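Local coordinates for protein acetyltransferase, GNAT family (Streptococcus pneumoniae, PDB 2I79) that binds acetyl coenzyme A and, as a GNAT-family acetyltransferase, probably transfers the acetyl group to the amino group of an amino acid, at residues N58-L63 with I112-A117; G72-T77 with S105-E110; I92-R97 with N101-L106; L124-Q129 with H137-H142. One frame throughout, in Å; residues are numbered along the deposited sequence.

Contact 1: N58-L63 with I112-A117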
# COMPACT_ATOMS: atom_id res chain seq x y z
N ASN A 58 13.80 -9.13 0.32
CA ASN A 58 13.37 -8.00 -0.50
C ASN A 58 12.91 -6.80 0.35
O ASN A 58 12.33 -5.84 -0.15
CB ASN A 58 12.31 -8.43 -1.54
CG ASN A 58 10.92 -8.72 -0.94
OD1 ASN A 58 10.75 -8.93 0.26
ND2 ASN A 58 9.93 -8.78 -1.80
N GLN A 59 13.23 -6.84 1.64
CA GLN A 59 12.95 -5.75 2.52
C GLN A 59 14.20 -5.39 3.34
O GLN A 59 15.10 -6.22 3.49
CB GLN A 59 11.78 -6.10 3.43
CG GLN A 59 10.48 -6.43 2.71
CD GLN A 59 9.37 -6.79 3.66
OE1 GLN A 59 9.33 -7.91 4.20
NE2 GLN A 59 8.46 -5.87 3.89
N ILE A 60 14.24 -4.16 3.85
CA ILE A 60 15.34 -3.70 4.70
C ILE A 60 15.00 -2.43 5.48
O ILE A 60 14.28 -1.57 5.00
CB ILE A 60 16.63 -3.46 3.88
CG1 ILE A 60 17.85 -3.39 4.81
CG2 ILE A 60 16.53 -2.22 3.05
CD1 ILE A 60 19.16 -3.84 4.15
N THR A 61 15.58 -2.33 6.68
CA THR A 61 15.59 -1.11 7.46
C THR A 61 17.04 -0.74 7.78
O THR A 61 17.75 -1.53 8.40
CB THR A 61 14.82 -1.24 8.77
OG1 THR A 61 13.47 -1.56 8.48
CG2 THR A 61 14.85 0.08 9.59
N LEU A 62 17.46 0.44 7.33
CA LEU A 62 18.79 1.00 7.58
C LEU A 62 18.69 2.18 8.52
O LEU A 62 17.82 3.04 8.38
CB LEU A 62 19.43 1.47 6.29
CG LEU A 62 19.86 0.43 5.23
CD1 LEU A 62 20.40 1.15 3.98
CD2 LEU A 62 20.90 -0.54 5.74
N LEU A 63 19.62 2.24 9.47
CA LEU A 63 19.68 3.29 10.46
C LEU A 63 20.95 4.14 10.32
O LEU A 63 22.02 3.62 9.98
CB LEU A 63 19.67 2.65 11.85
CG LEU A 63 18.52 1.70 12.24
CD1 LEU A 63 18.71 1.19 13.66
CD2 LEU A 63 17.17 2.38 12.09
N ILE A 112 19.20 2.41 -2.15
CA ILE A 112 19.15 2.11 -3.59
C ILE A 112 20.20 1.04 -3.98
O ILE A 112 19.93 0.14 -4.78
CB ILE A 112 19.36 3.38 -4.44
CG1 ILE A 112 18.17 4.35 -4.29
CG2 ILE A 112 19.60 3.01 -5.91
CD1 ILE A 112 18.46 5.82 -4.79
N GLU A 113 21.39 1.17 -3.41
CA GLU A 113 22.47 0.23 -3.66
C GLU A 113 22.11 -1.17 -3.15
O GLU A 113 22.34 -2.15 -3.84
CB GLU A 113 23.73 0.70 -2.94
CG GLU A 113 24.95 0.71 -3.79
CD GLU A 113 26.13 1.30 -3.04
OE1 GLU A 113 26.65 2.36 -3.48
OE2 GLU A 113 26.51 0.68 -2.01
N TRP A 114 21.54 -1.25 -1.94
CA TRP A 114 21.07 -2.52 -1.41
C TRP A 114 19.99 -3.10 -2.35
O TRP A 114 20.02 -4.28 -2.68
CB TRP A 114 20.54 -2.38 0.03
CG TRP A 114 20.06 -3.69 0.59
CD1 TRP A 114 20.80 -4.62 1.27
CD2 TRP A 114 18.75 -4.26 0.46
NE1 TRP A 114 20.04 -5.71 1.58
CE2 TRP A 114 18.78 -5.52 1.09
CE3 TRP A 114 17.55 -3.83 -0.12
CZ2 TRP A 114 17.65 -6.34 1.18
CZ3 TRP A 114 16.45 -4.65 -0.05
CH2 TRP A 114 16.51 -5.89 0.59
N ALA A 115 19.06 -2.25 -2.78
CA ALA A 115 17.95 -2.72 -3.59
C ALA A 115 18.48 -3.32 -4.90
O ALA A 115 18.03 -4.37 -5.32
CB ALA A 115 16.97 -1.59 -3.86
N GLN A 116 19.43 -2.63 -5.51
CA GLN A 116 20.14 -3.12 -6.70
C GLN A 116 20.82 -4.48 -6.47
O GLN A 116 20.68 -5.39 -7.29
CB GLN A 116 21.19 -2.07 -7.15
CG GLN A 116 20.57 -0.81 -7.77
CD GLN A 116 21.54 0.36 -7.94
OE1 GLN A 116 22.61 0.42 -7.32
NE2 GLN A 116 21.15 1.32 -8.76
N ALA A 117 21.51 -4.63 -5.36
CA ALA A 117 22.25 -5.86 -5.11
C ALA A 117 21.35 -7.06 -4.78
O ALA A 117 21.73 -8.22 -5.01
CB ALA A 117 23.28 -5.63 -4.01
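Ile-60 lies flat against the indole of Trp-114, and this pairing makes up most of the contact between 58-63 and 112-117. The isoleucine covers a single face with two branches. Its CD1 stands over the five-membered ring, 3.3 Å from the centroid and 12° off the normal, a CH-pi contact. Its CG2 rests over the benzo half, 3.7 Å from Trp-114 CE3. With CG1 anti to the backbone N (chi1 -164°), the longer branch runs along the indole toward the pyrrole ring, and the two side chains pass side by side, pointing opposite ways. Trp-114 has CG anti to its N (chi1 -180°), and its six-membered ring reaches the chain entering the strand: CH2 lies 3.2 Å from Gln-59 O, met obliquely, and 3.7 Å from Asn-58 C, near the ring plane. Ile-60 CA and Trp-114 CA are 8.5 Å apart, so a wide, flat side chain suits the span from helix to strand. Asn-58 points away, its ND2 hydrogen-bonded to Arg-85 O. Helix 103-117 packs by its C-terminal turns on one face of the central GNAT sheet, at the start of strand 60-66, which pairs with strand 69-77; Ile-112 and Ala-115 pack on Leu-124 of strand 123-129.

Contact 2: G72-T77 with S105-E110; sequences GIVNIT and SLLLEE. With ACO (acetyl coenzyme *a), chain G.
Strand 72-77 and helix 105-110 run nearly the same way, their axes 8.4 Å apart at closest approach and crossing at -25°, with Val-74 and Leu-107 opposite each other. Val-74 CG1 is the branch that touches: it meets Leu-107 CG at 3.8 Å and also lies against the helix backbone, 3.6 Å from Leu-107 O. A chi1 of 53° puts CG1 between the backbone N and the carbonyl carbon and leaves CG2 to turn toward Ile-92. Leu-107 extends CD2 over the strand backbone itself, 3.8 Å from Gly-72 C. Gly-72, without a side chain, leaves room for this methyl to lie there. The touching side chains are all aliphatic, and the contact is buried. On another side of the helix, Ser-105 serves the cofactor: its N and its OG both donate to the pyrophosphate oxygen O2A of acetyl coenzyme A, at 2.9 Å and 3.0 Å, and OG is also bonded to Lys-141 NZ. Helix 103-117 lies on one face of the central GNAT sheet, running nearly along strand 69-77, with Leu-107 also touching Ile-7 of strand 5-9, and Leu-108 packing on Leu-90 and Ile-92 of strand 87-94.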
# COMPACT_ATOMS: atom_id res chain seq x y z
N GLY A 72 18.35 9.11 11.61
CA GLY A 72 17.57 8.88 10.41
C GLY A 72 17.32 7.41 10.12
O GLY A 72 18.02 6.54 10.63
N ILE A 73 16.27 7.12 9.36
CA ILE A 73 15.99 5.76 8.91
C ILE A 73 15.53 5.75 7.47
O ILE A 73 14.90 6.69 7.00
CB ILE A 73 14.93 5.05 9.79
CG1 ILE A 73 13.54 5.68 9.65
CG2 ILE A 73 15.38 5.04 11.25
CD1 ILE A 73 12.59 4.83 8.75
N VAL A 74 15.90 4.69 6.76
CA VAL A 74 15.31 4.40 5.46
C VAL A 74 14.74 2.98 5.55
O VAL A 74 15.37 2.05 6.07
CB VAL A 74 16.29 4.63 4.24
CG1 VAL A 74 17.59 3.90 4.40
CG2 VAL A 74 15.60 4.23 2.90
N ASN A 75 13.52 2.83 5.06
CA ASN A 75 12.79 1.59 5.14
C ASN A 75 12.38 1.17 3.73
O ASN A 75 11.81 1.97 2.97
CB ASN A 75 11.56 1.86 5.98
CG ASN A 75 11.18 0.70 6.81
OD1 ASN A 75 10.16 0.05 6.54
ND2 ASN A 75 11.98 0.40 7.82
N ILE A 76 12.72 -0.05 3.36
CA ILE A 76 12.08 -0.66 2.20
C ILE A 76 11.18 -1.80 2.65
O ILE A 76 11.59 -2.70 3.37
CB ILE A 76 13.06 -1.19 1.17
CG1 ILE A 76 13.96 -0.06 0.67
CG2 ILE A 76 12.27 -1.83 0.03
CD1 ILE A 76 15.09 -0.55 -0.21
N THR A 77 9.93 -1.69 2.22
CA THR A 77 8.87 -2.64 2.50
C THR A 77 8.40 -3.25 1.19
O THR A 77 8.55 -2.65 0.14
CB THR A 77 7.73 -1.87 3.19
OG1 THR A 77 7.81 -2.12 4.59
CG2 THR A 77 6.39 -2.24 2.64
N SER A 105 20.34 12.00 1.71
CA SER A 105 20.95 11.48 0.49
C SER A 105 21.80 10.25 0.70
O SER A 105 21.75 9.33 -0.09
CB SER A 105 21.86 12.54 -0.17
OG SER A 105 21.08 13.52 -0.78
N LEU A 106 22.64 10.27 1.72
CA LEU A 106 23.48 9.13 2.04
C LEU A 106 22.65 7.84 2.27
O LEU A 106 22.98 6.76 1.77
CB LEU A 106 24.27 9.46 3.29
CG LEU A 106 25.73 9.05 3.43
CD1 LEU A 106 26.53 9.17 2.11
CD2 LEU A 106 26.33 9.96 4.56
N LEU A 107 21.57 8.00 3.03
CA LEU A 107 20.66 6.90 3.37
C LEU A 107 19.89 6.43 2.14
O LEU A 107 19.81 5.23 1.87
CB LEU A 107 19.68 7.36 4.46
CG LEU A 107 19.58 6.75 5.87
CD1 LEU A 107 20.81 5.94 6.34
CD2 LEU A 107 19.23 7.87 6.86
N LEU A 108 19.35 7.37 1.37
CA LEU A 108 18.67 7.03 0.12
C LEU A 108 19.60 6.25 -0.80
O LEU A 108 19.18 5.26 -1.40
CB LEU A 108 18.16 8.28 -0.63
CG LEU A 108 16.81 8.16 -1.34
CD1 LEU A 108 16.78 9.00 -2.53
CD2 LEU A 108 16.38 6.69 -1.70
N GLU A 109 20.85 6.69 -0.93
CA GLU A 109 21.77 6.01 -1.84
C GLU A 109 22.14 4.63 -1.36
O GLU A 109 22.29 3.71 -2.16
CB GLU A 109 23.06 6.79 -2.09
CG GLU A 109 23.35 7.08 -3.61
CD GLU A 109 22.68 6.10 -4.63
OE1 GLU A 109 21.95 6.61 -5.51
OE2 GLU A 109 22.88 4.84 -4.55
N GLU A 110 22.30 4.47 -0.05
CA GLU A 110 22.58 3.16 0.51
C GLU A 110 21.42 2.20 0.28
O GLU A 110 21.61 0.99 -0.01
CB GLU A 110 22.93 3.24 1.99
CG GLU A 110 24.34 3.75 2.27
CD GLU A 110 25.40 3.11 1.37
OE1 GLU A 110 25.42 1.87 1.25
OE2 GLU A 110 26.20 3.87 0.77
N1A ACO G . 12.66 22.95 -1.51
C2A ACO G . 13.55 22.33 -2.31
N3A ACO G . 14.67 21.75 -1.83
C4A ACO G . 14.96 21.77 -0.51
C5A ACO G . 14.03 22.41 0.42
C6A ACO G . 12.82 23.01 -0.17
N6A ACO G . 11.92 23.62 0.63
N7A ACO G . 14.55 22.28 1.64
C8A ACO G . 15.73 21.60 1.49
N9A ACO G . 15.96 21.30 0.20
C1B ACO G . 17.08 20.57 -0.46
C2B ACO G . 18.50 20.78 0.02
O2B ACO G . 19.12 21.90 -0.61
C3B ACO G . 19.15 19.49 -0.43
O3B ACO G . 19.37 19.43 -1.83
P3B ACO G . 20.81 19.54 -2.51
O7A ACO G . 20.98 21.03 -2.27
O8A ACO G . 20.66 19.12 -3.95
O9A ACO G . 21.73 18.61 -1.75
C4B ACO G . 18.05 18.47 -0.21
O4B ACO G . 16.82 19.17 -0.35
C5B ACO G . 18.19 17.83 1.17
O5B ACO G . 19.11 16.74 1.00
P1A ACO G . 19.71 16.03 2.31
O1A ACO G . 20.23 17.07 3.27
O2A ACO G . 20.60 14.91 1.79
O3A ACO G . 18.34 15.49 2.98
P2A ACO G . 17.83 15.64 4.53
O4A ACO G . 17.33 17.04 4.92
O5A ACO G . 18.91 14.96 5.35
O6A ACO G . 16.54 14.67 4.36
CBP ACO G . 14.09 14.63 4.25
CCP ACO G . 15.39 15.08 3.62
CDP ACO G . 12.95 15.02 3.31
CEP ACO G . 14.17 13.10 4.46
CAP ACO G . 13.91 15.32 5.61
OAP ACO G . 13.72 16.75 5.44
C9P ACO G . 12.75 14.72 6.38
O9P ACO G . 12.93 13.72 7.06
N8P ACO G . 11.58 15.34 6.32
C7P ACO G . 10.37 14.93 7.04
C6P ACO G . 9.86 13.54 6.67
C5P ACO G . 9.65 13.42 5.19
O5P ACO G . 8.97 14.25 4.61
N4P ACO G . 10.22 12.39 4.57
C3P ACO G . 10.10 12.14 3.15
C2P ACO G . 8.73 11.62 2.74
S1P ACO G . 8.46 10.03 3.48
C ACO G . 8.81 8.81 2.47
O ACO G . 9.99 8.76 2.22
CH3 ACO G . 7.71 7.90 1.97

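Contact 3: I92-R97 with N101-L106; sequences IVIGKR and NGLGSL. With ACO (acetyl coenzyme *a), chain G.
Strand 92-94 leads through a short 3-10 turn and loop into the helix that starts at Leu-103, its N-cap Gly-102, and the chain comes back over the strand with Ile-94 CA 6.6 Å from Gly-104 CA. Ile-94 and Leu-103 cross obliquely, CD1 of the isoleucine meeting CG of the leucine at 3.8 Å. Ile-94 CG1 lies beside Gly-104 N; Gly-104, lacking a side chain, lets the cofactor's O6A come close to its backbone. Gly-102, at phi 95°, has a backbone shape that calls for glycine. Both segments grip acetyl coenzyme A through main-chain atoms. Gly-102 N and Gly-104 N donate to the pyrophosphate oxygens O1A and O5A, the latter at 2.8 Å, as in the pyrophosphate-binding loop of GNAT enzymes; the helix dipole probably helps. Ile-94 N reaches O9P, Ile-92 N donates to the acetyl O, and Ile-92 O accepts from N4P, much like an added strand. The contact opens the beta-alpha-beta unit 87-94, 103-117, 123-129, with Val-93 pairing to Ile-73 of strand 69-77 and packing against helix 15-26.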
# COMPACT_ATOMS: atom_id res chain seq x y z
N ILE A 92 11.65 7.29 4.15
CA ILE A 92 12.81 7.91 4.83
C ILE A 92 12.38 9.05 5.75
O ILE A 92 11.54 9.88 5.39
CB ILE A 92 13.85 8.49 3.81
CG1 ILE A 92 14.25 7.42 2.77
CG2 ILE A 92 15.16 9.02 4.51
CD1 ILE A 92 15.28 7.92 1.73
N VAL A 93 12.96 9.13 6.94
CA VAL A 93 12.75 10.29 7.78
C VAL A 93 14.03 10.58 8.54
O VAL A 93 14.71 9.65 8.98
CB VAL A 93 11.54 10.13 8.72
CG1 VAL A 93 11.68 8.86 9.58
CG2 VAL A 93 11.38 11.36 9.59
N ILE A 94 14.35 11.88 8.63
CA ILE A 94 15.54 12.40 9.33
C ILE A 94 15.02 13.33 10.44
O ILE A 94 14.01 14.02 10.25
CB ILE A 94 16.49 13.16 8.37
CG1 ILE A 94 16.97 12.25 7.22
CG2 ILE A 94 17.72 13.71 9.11
CD1 ILE A 94 17.84 11.06 7.66
N GLY A 95 15.67 13.30 11.61
CA GLY A 95 15.38 14.27 12.65
C GLY A 95 15.58 15.67 12.13
O GLY A 95 16.56 15.94 11.42
N LYS A 96 14.64 16.55 12.44
CA LYS A 96 14.58 17.89 11.89
C LYS A 96 15.89 18.62 12.17
O LYS A 96 16.48 19.22 11.28
CB LYS A 96 13.40 18.65 12.49
CG LYS A 96 13.10 19.99 11.81
CD LYS A 96 11.72 20.56 12.23
CE LYS A 96 11.55 21.99 11.71
NZ LYS A 96 10.15 22.55 11.76
N ARG A 97 16.35 18.50 13.41
CA ARG A 97 17.62 19.07 13.84
C ARG A 97 18.80 18.78 12.87
O ARG A 97 19.74 19.57 12.83
CB ARG A 97 17.96 18.54 15.26
CG ARG A 97 18.76 19.49 16.13
CD ARG A 97 18.17 19.59 17.60
NE ARG A 97 16.78 20.11 17.60
CZ ARG A 97 15.67 19.43 17.94
NH1 ARG A 97 15.73 18.15 18.35
NH2 ARG A 97 14.49 20.05 17.89
N ASN A 101 22.06 18.48 5.68
CA ASN A 101 23.47 18.21 5.87
C ASN A 101 23.93 17.03 5.00
O ASN A 101 25.08 16.60 5.12
CB ASN A 101 23.74 17.93 7.35
CG ASN A 101 23.71 19.17 8.18
OD1 ASN A 101 24.56 20.05 8.02
ND2 ASN A 101 22.72 19.29 9.05
N GLY A 102 23.04 16.51 4.15
CA GLY A 102 23.38 15.36 3.30
C GLY A 102 22.98 13.99 3.85
O GLY A 102 23.19 12.99 3.21
N LEU A 103 22.38 13.92 5.03
CA LEU A 103 22.12 12.61 5.64
C LEU A 103 21.04 11.81 4.88
O LEU A 103 21.22 10.62 4.59
CB LEU A 103 21.76 12.74 7.13
CG LEU A 103 21.58 11.39 7.84
CD1 LEU A 103 22.82 10.46 7.70
CD2 LEU A 103 21.23 11.66 9.30
N GLY A 104 19.94 12.49 4.54
CA GLY A 104 18.89 11.93 3.69
C GLY A 104 19.43 11.31 2.41
O GLY A 104 19.02 10.22 2.05
N SER A 105 20.34 12.00 1.71
CA SER A 105 20.95 11.48 0.49
C SER A 105 21.80 10.25 0.70
O SER A 105 21.75 9.33 -0.09
CB SER A 105 21.86 12.54 -0.17
OG SER A 105 21.08 13.52 -0.78
N LEU A 106 22.64 10.27 1.72
CA LEU A 106 23.48 9.13 2.04
C LEU A 106 22.65 7.84 2.27
O LEU A 106 22.98 6.76 1.77
CB LEU A 106 24.27 9.46 3.29
CG LEU A 106 25.73 9.05 3.43
CD1 LEU A 106 26.53 9.17 2.11
CD2 LEU A 106 26.33 9.96 4.56
N1A ACO G . 12.66 22.95 -1.51
C2A ACO G . 13.55 22.33 -2.31
N3A ACO G . 14.67 21.75 -1.83
C4A ACO G . 14.96 21.77 -0.51
C5A ACO G . 14.03 22.41 0.42
C6A ACO G . 12.82 23.01 -0.17
N6A ACO G . 11.92 23.62 0.63
N7A ACO G . 14.55 22.28 1.64
C8A ACO G . 15.73 21.60 1.49
N9A ACO G . 15.96 21.30 0.20
C1B ACO G . 17.08 20.57 -0.46
C2B ACO G . 18.50 20.78 0.02
O2B ACO G . 19.12 21.90 -0.61
C3B ACO G . 19.15 19.49 -0.43
O3B ACO G . 19.37 19.43 -1.83
P3B ACO G . 20.81 19.54 -2.51
O7A ACO G . 20.98 21.03 -2.27
O8A ACO G . 20.66 19.12 -3.95
O9A ACO G . 21.73 18.61 -1.75
C4B ACO G . 18.05 18.47 -0.21
O4B ACO G . 16.82 19.17 -0.35
C5B ACO G . 18.19 17.83 1.17
O5B ACO G . 19.11 16.74 1.00
P1A ACO G . 19.71 16.03 2.31
O1A ACO G . 20.23 17.07 3.27
O2A ACO G . 20.60 14.91 1.79
O3A ACO G . 18.34 15.49 2.98
P2A ACO G . 17.83 15.64 4.53
O4A ACO G . 17.33 17.04 4.92
O5A ACO G . 18.91 14.96 5.35
O6A ACO G . 16.54 14.67 4.36
CBP ACO G . 14.09 14.63 4.25
CCP ACO G . 15.39 15.08 3.62
CDP ACO G . 12.95 15.02 3.31
CEP ACO G . 14.17 13.10 4.46
CAP ACO G . 13.91 15.32 5.61
OAP ACO G . 13.72 16.75 5.44
C9P ACO G . 12.75 14.72 6.38
O9P ACO G . 12.93 13.72 7.06
N8P ACO G . 11.58 15.34 6.32
C7P ACO G . 10.37 14.93 7.04
C6P ACO G . 9.86 13.54 6.67
C5P ACO G . 9.65 13.42 5.19
O5P ACO G . 8.97 14.25 4.61
N4P ACO G . 10.22 12.39 4.57
C3P ACO G . 10.10 12.14 3.15
C2P ACO G . 8.73 11.62 2.74
S1P ACO G . 8.46 10.03 3.48
C ACO G . 8.81 8.81 2.47
O ACO G . 9.99 8.76 2.22
CH3 ACO G . 7.71 7.90 1.97

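Contact 4: L124-Q129 with H137-H142; sequences LQLTVQ and HLYQKH. With ACO (acetyl coenzyme *a), chain G.
Leu-126 presses both methyls onto one face of the Tyr-139 ring, and this is the tight part of the contact. CD1 sits 3.6 Å from the ring centroid, 28° off the normal and offset toward the rim, a CH-pi contact that brings it within 3.3 Å of Tyr-139 CZ; CD2 lies over the same face, toward its CD1-CE1 edge, 3.7 Å from Tyr-139 CE1. Leu-126 CG stands between the backbone N and the carbonyl carbon (chi1 64°), which turns the methyl pair to the ring. Val-128 adds a looser touch, CG2 at 4.3 Å from Tyr-139 CD2. The phenol, part of the cofactor pocket, is thus held by apolar neighbours while its OH bonds the acetyl carbonyl O at a short 2.5 Å, and Leu-126 CD1 lies 3.5 Å from the acetyl CH3.

Toward solvent the helix offers polar side chains instead. His-137 NE2 donates in its ring plane to O8A of the 3'-phosphate at 2.8 Å, and Lys-141 NZ makes a weak bond to O9A, so two basic groups suit a phosphate. The His-142 ring turns back on the helix, its ND1 donating in the ring plane to Leu-138 O. Helix 133-141 packs on strand 123-129, with Tyr-139 also touching Leu-90 and Ile-92 of strand 87-94, Met-167 of strand 160-170 and, edge-to-face, Phe-144; Gln-125 and Gln-129 pack on Gln-150 and Arg-83 of the second subunit.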
# COMPACT_ATOMS: atom_id res chain seq x y z
N LEU A 124 11.55 0.77 -7.08
CA LEU A 124 11.27 1.48 -5.84
C LEU A 124 10.24 2.59 -6.09
O LEU A 124 10.19 3.21 -7.15
CB LEU A 124 12.54 2.07 -5.20
CG LEU A 124 13.69 1.11 -4.89
CD1 LEU A 124 14.92 1.89 -4.42
CD2 LEU A 124 13.30 0.06 -3.84
N GLN A 125 9.39 2.80 -5.09
CA GLN A 125 8.30 3.73 -5.22
C GLN A 125 7.88 4.28 -3.86
O GLN A 125 8.14 3.67 -2.81
CB GLN A 125 7.11 3.03 -5.87
CG GLN A 125 6.42 1.96 -4.99
CD GLN A 125 5.23 1.32 -5.68
OE1 GLN A 125 5.11 1.34 -6.90
NE2 GLN A 125 4.32 0.77 -4.89
N LEU A 126 7.24 5.45 -3.92
CA LEU A 126 6.60 6.08 -2.79
C LEU A 126 5.60 7.09 -3.30
O LEU A 126 5.51 7.31 -4.50
CB LEU A 126 7.60 6.81 -1.91
CG LEU A 126 8.38 8.01 -2.48
CD1 LEU A 126 8.88 8.72 -1.27
CD2 LEU A 126 9.53 7.66 -3.39
N THR A 127 4.84 7.65 -2.38
CA THR A 127 4.01 8.80 -2.62
C THR A 127 4.54 9.86 -1.66
O THR A 127 4.98 9.53 -0.54
CB THR A 127 2.53 8.54 -2.32
OG1 THR A 127 2.41 8.26 -0.94
CG2 THR A 127 1.99 7.35 -3.08
N VAL A 128 4.49 11.12 -2.10
CA VAL A 128 5.04 12.27 -1.38
C VAL A 128 4.04 13.43 -1.51
O VAL A 128 3.59 13.71 -2.63
CB VAL A 128 6.43 12.74 -1.99
CG1 VAL A 128 7.03 13.93 -1.20
CG2 VAL A 128 7.44 11.58 -2.00
N GLN A 129 3.74 14.14 -0.42
CA GLN A 129 2.84 15.29 -0.51
C GLN A 129 3.43 16.32 -1.50
O GLN A 129 4.63 16.58 -1.50
CB GLN A 129 2.60 15.92 0.85
CG GLN A 129 1.90 15.04 1.89
CD GLN A 129 1.94 15.64 3.31
OE1 GLN A 129 2.47 16.74 3.51
NE2 GLN A 129 1.38 14.92 4.28
N HIS A 137 12.41 17.08 -4.14
CA HIS A 137 13.76 17.34 -4.65
C HIS A 137 14.77 16.21 -4.37
O HIS A 137 15.58 15.83 -5.25
CB HIS A 137 14.30 18.63 -4.06
CG HIS A 137 15.73 18.87 -4.38
ND1 HIS A 137 16.14 19.41 -5.57
CD2 HIS A 137 16.86 18.59 -3.68
CE1 HIS A 137 17.46 19.48 -5.59
NE2 HIS A 137 17.92 18.97 -4.45
N LEU A 138 14.76 15.72 -3.13
CA LEU A 138 15.71 14.71 -2.72
C LEU A 138 15.53 13.50 -3.62
O LEU A 138 16.49 13.01 -4.19
CB LEU A 138 15.53 14.33 -1.23
CG LEU A 138 16.39 13.14 -0.71
CD1 LEU A 138 17.87 13.49 -0.57
CD2 LEU A 138 15.85 12.61 0.58
N TYR A 139 14.29 13.04 -3.75
CA TYR A 139 14.02 11.86 -4.56
C TYR A 139 14.38 12.05 -6.06
O TYR A 139 14.98 11.14 -6.66
CB TYR A 139 12.58 11.40 -4.34
CG TYR A 139 12.40 10.67 -3.03
CD1 TYR A 139 12.88 9.37 -2.87
CD2 TYR A 139 11.75 11.25 -1.96
CE1 TYR A 139 12.70 8.65 -1.67
CE2 TYR A 139 11.57 10.55 -0.74
CZ TYR A 139 12.06 9.26 -0.61
OH TYR A 139 11.90 8.53 0.56
N GLN A 140 14.05 13.21 -6.64
CA GLN A 140 14.42 13.50 -8.04
C GLN A 140 15.94 13.40 -8.22
O GLN A 140 16.42 12.83 -9.18
CB GLN A 140 13.93 14.89 -8.47
CG GLN A 140 12.41 14.98 -8.60
CD GLN A 140 11.94 16.27 -9.27
OE1 GLN A 140 11.80 17.33 -8.63
NE2 GLN A 140 11.69 16.19 -10.57
N LYS A 141 16.68 13.94 -7.27
CA LYS A 141 18.14 13.85 -7.29
C LYS A 141 18.64 12.41 -7.47
O LYS A 141 19.67 12.19 -8.10
CB LYS A 141 18.71 14.46 -6.01
CG LYS A 141 20.24 14.54 -5.90
CD LYS A 141 20.62 15.32 -4.59
CE LYS A 141 21.85 14.72 -3.84
NZ LYS A 141 22.11 15.38 -2.48
N HIS A 142 17.93 11.42 -6.93
CA HIS A 142 18.41 10.05 -6.96
C HIS A 142 17.71 9.23 -7.99
O HIS A 142 17.69 8.01 -7.88
CB HIS A 142 18.29 9.41 -5.57
CG HIS A 142 19.26 9.98 -4.58
ND1 HIS A 142 19.02 11.14 -3.88
CD2 HIS A 142 20.51 9.57 -4.22
CE1 HIS A 142 20.07 11.42 -3.13
NE2 HIS A 142 20.99 10.49 -3.32
N1A ACO G . 12.66 22.95 -1.51
C2A ACO G . 13.55 22.33 -2.31
N3A ACO G . 14.67 21.75 -1.83
C4A ACO G . 14.96 21.77 -0.51
C5A ACO G . 14.03 22.41 0.42
C6A ACO G . 12.82 23.01 -0.17
N6A ACO G . 11.92 23.62 0.63
N7A ACO G . 14.55 22.28 1.64
C8A ACO G . 15.73 21.60 1.49
N9A ACO G . 15.96 21.30 0.20
C1B ACO G . 17.08 20.57 -0.46
C2B ACO G . 18.50 20.78 0.02
O2B ACO G . 19.12 21.90 -0.61
C3B ACO G . 19.15 19.49 -0.43
O3B ACO G . 19.37 19.43 -1.83
P3B ACO G . 20.81 19.54 -2.51
O7A ACO G . 20.98 21.03 -2.27
O8A ACO G . 20.66 19.12 -3.95
O9A ACO G . 21.73 18.61 -1.75
C4B ACO G . 18.05 18.47 -0.21
O4B ACO G . 16.82 19.17 -0.35
C5B ACO G . 18.19 17.83 1.17
O5B ACO G . 19.11 16.74 1.00
P1A ACO G . 19.71 16.03 2.31
O1A ACO G . 20.23 17.07 3.27
O2A ACO G . 20.60 14.91 1.79
O3A ACO G . 18.34 15.49 2.98
P2A ACO G . 17.83 15.64 4.53
O4A ACO G . 17.33 17.04 4.92
O5A ACO G . 18.91 14.96 5.35
O6A ACO G . 16.54 14.67 4.36
CBP ACO G . 14.09 14.63 4.25
CCP ACO G . 15.39 15.08 3.62
CDP ACO G . 12.95 15.02 3.31
CEP ACO G . 14.17 13.10 4.46
CAP ACO G . 13.91 15.32 5.61
OAP ACO G . 13.72 16.75 5.44
C9P ACO G . 12.75 14.72 6.38
O9P ACO G . 12.93 13.72 7.06
N8P ACO G . 11.58 15.34 6.32
C7P ACO G . 10.37 14.93 7.04
C6P ACO G . 9.86 13.54 6.67
C5P ACO G . 9.65 13.42 5.19
O5P ACO G . 8.97 14.25 4.61
N4P ACO G . 10.22 12.39 4.57
C3P ACO G . 10.10 12.14 3.15
C2P ACO G . 8.73 11.62 2.74
S1P ACO G . 8.46 10.03 3.48
C ACO G . 8.81 8.81 2.47
O ACO G . 9.99 8.76 2.22
CH3 ACO G . 7.71 7.90 1.97

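In the fold
Contacts 1, 2 and 3 all use helix 103-117, successively from its C-terminal to its N-terminal end, against strands 60-66, 69-77 and 87-94 of one sheet; contact 4 brings helix 133-141 onto strand 123-129, next to 87-94. Contact 2 is the most central, with aliphatic side chains alone. Contact 1 is only partly buried, with the Ile-60 side chain about 13 Å from the cofactor. Contacts 1 and 4 both lay an aliphatic side chain on an aromatic face, an indole in one and a phenol in the other. Contacts 3 and 4 are buried yet polar toward acetyl coenzyme A, the former mainly through backbone atoms, the latter through side chains. Ser-105, shared by contacts 2 and 3, meets Lys-141 of contact 4, linking both phosphate-binding helices.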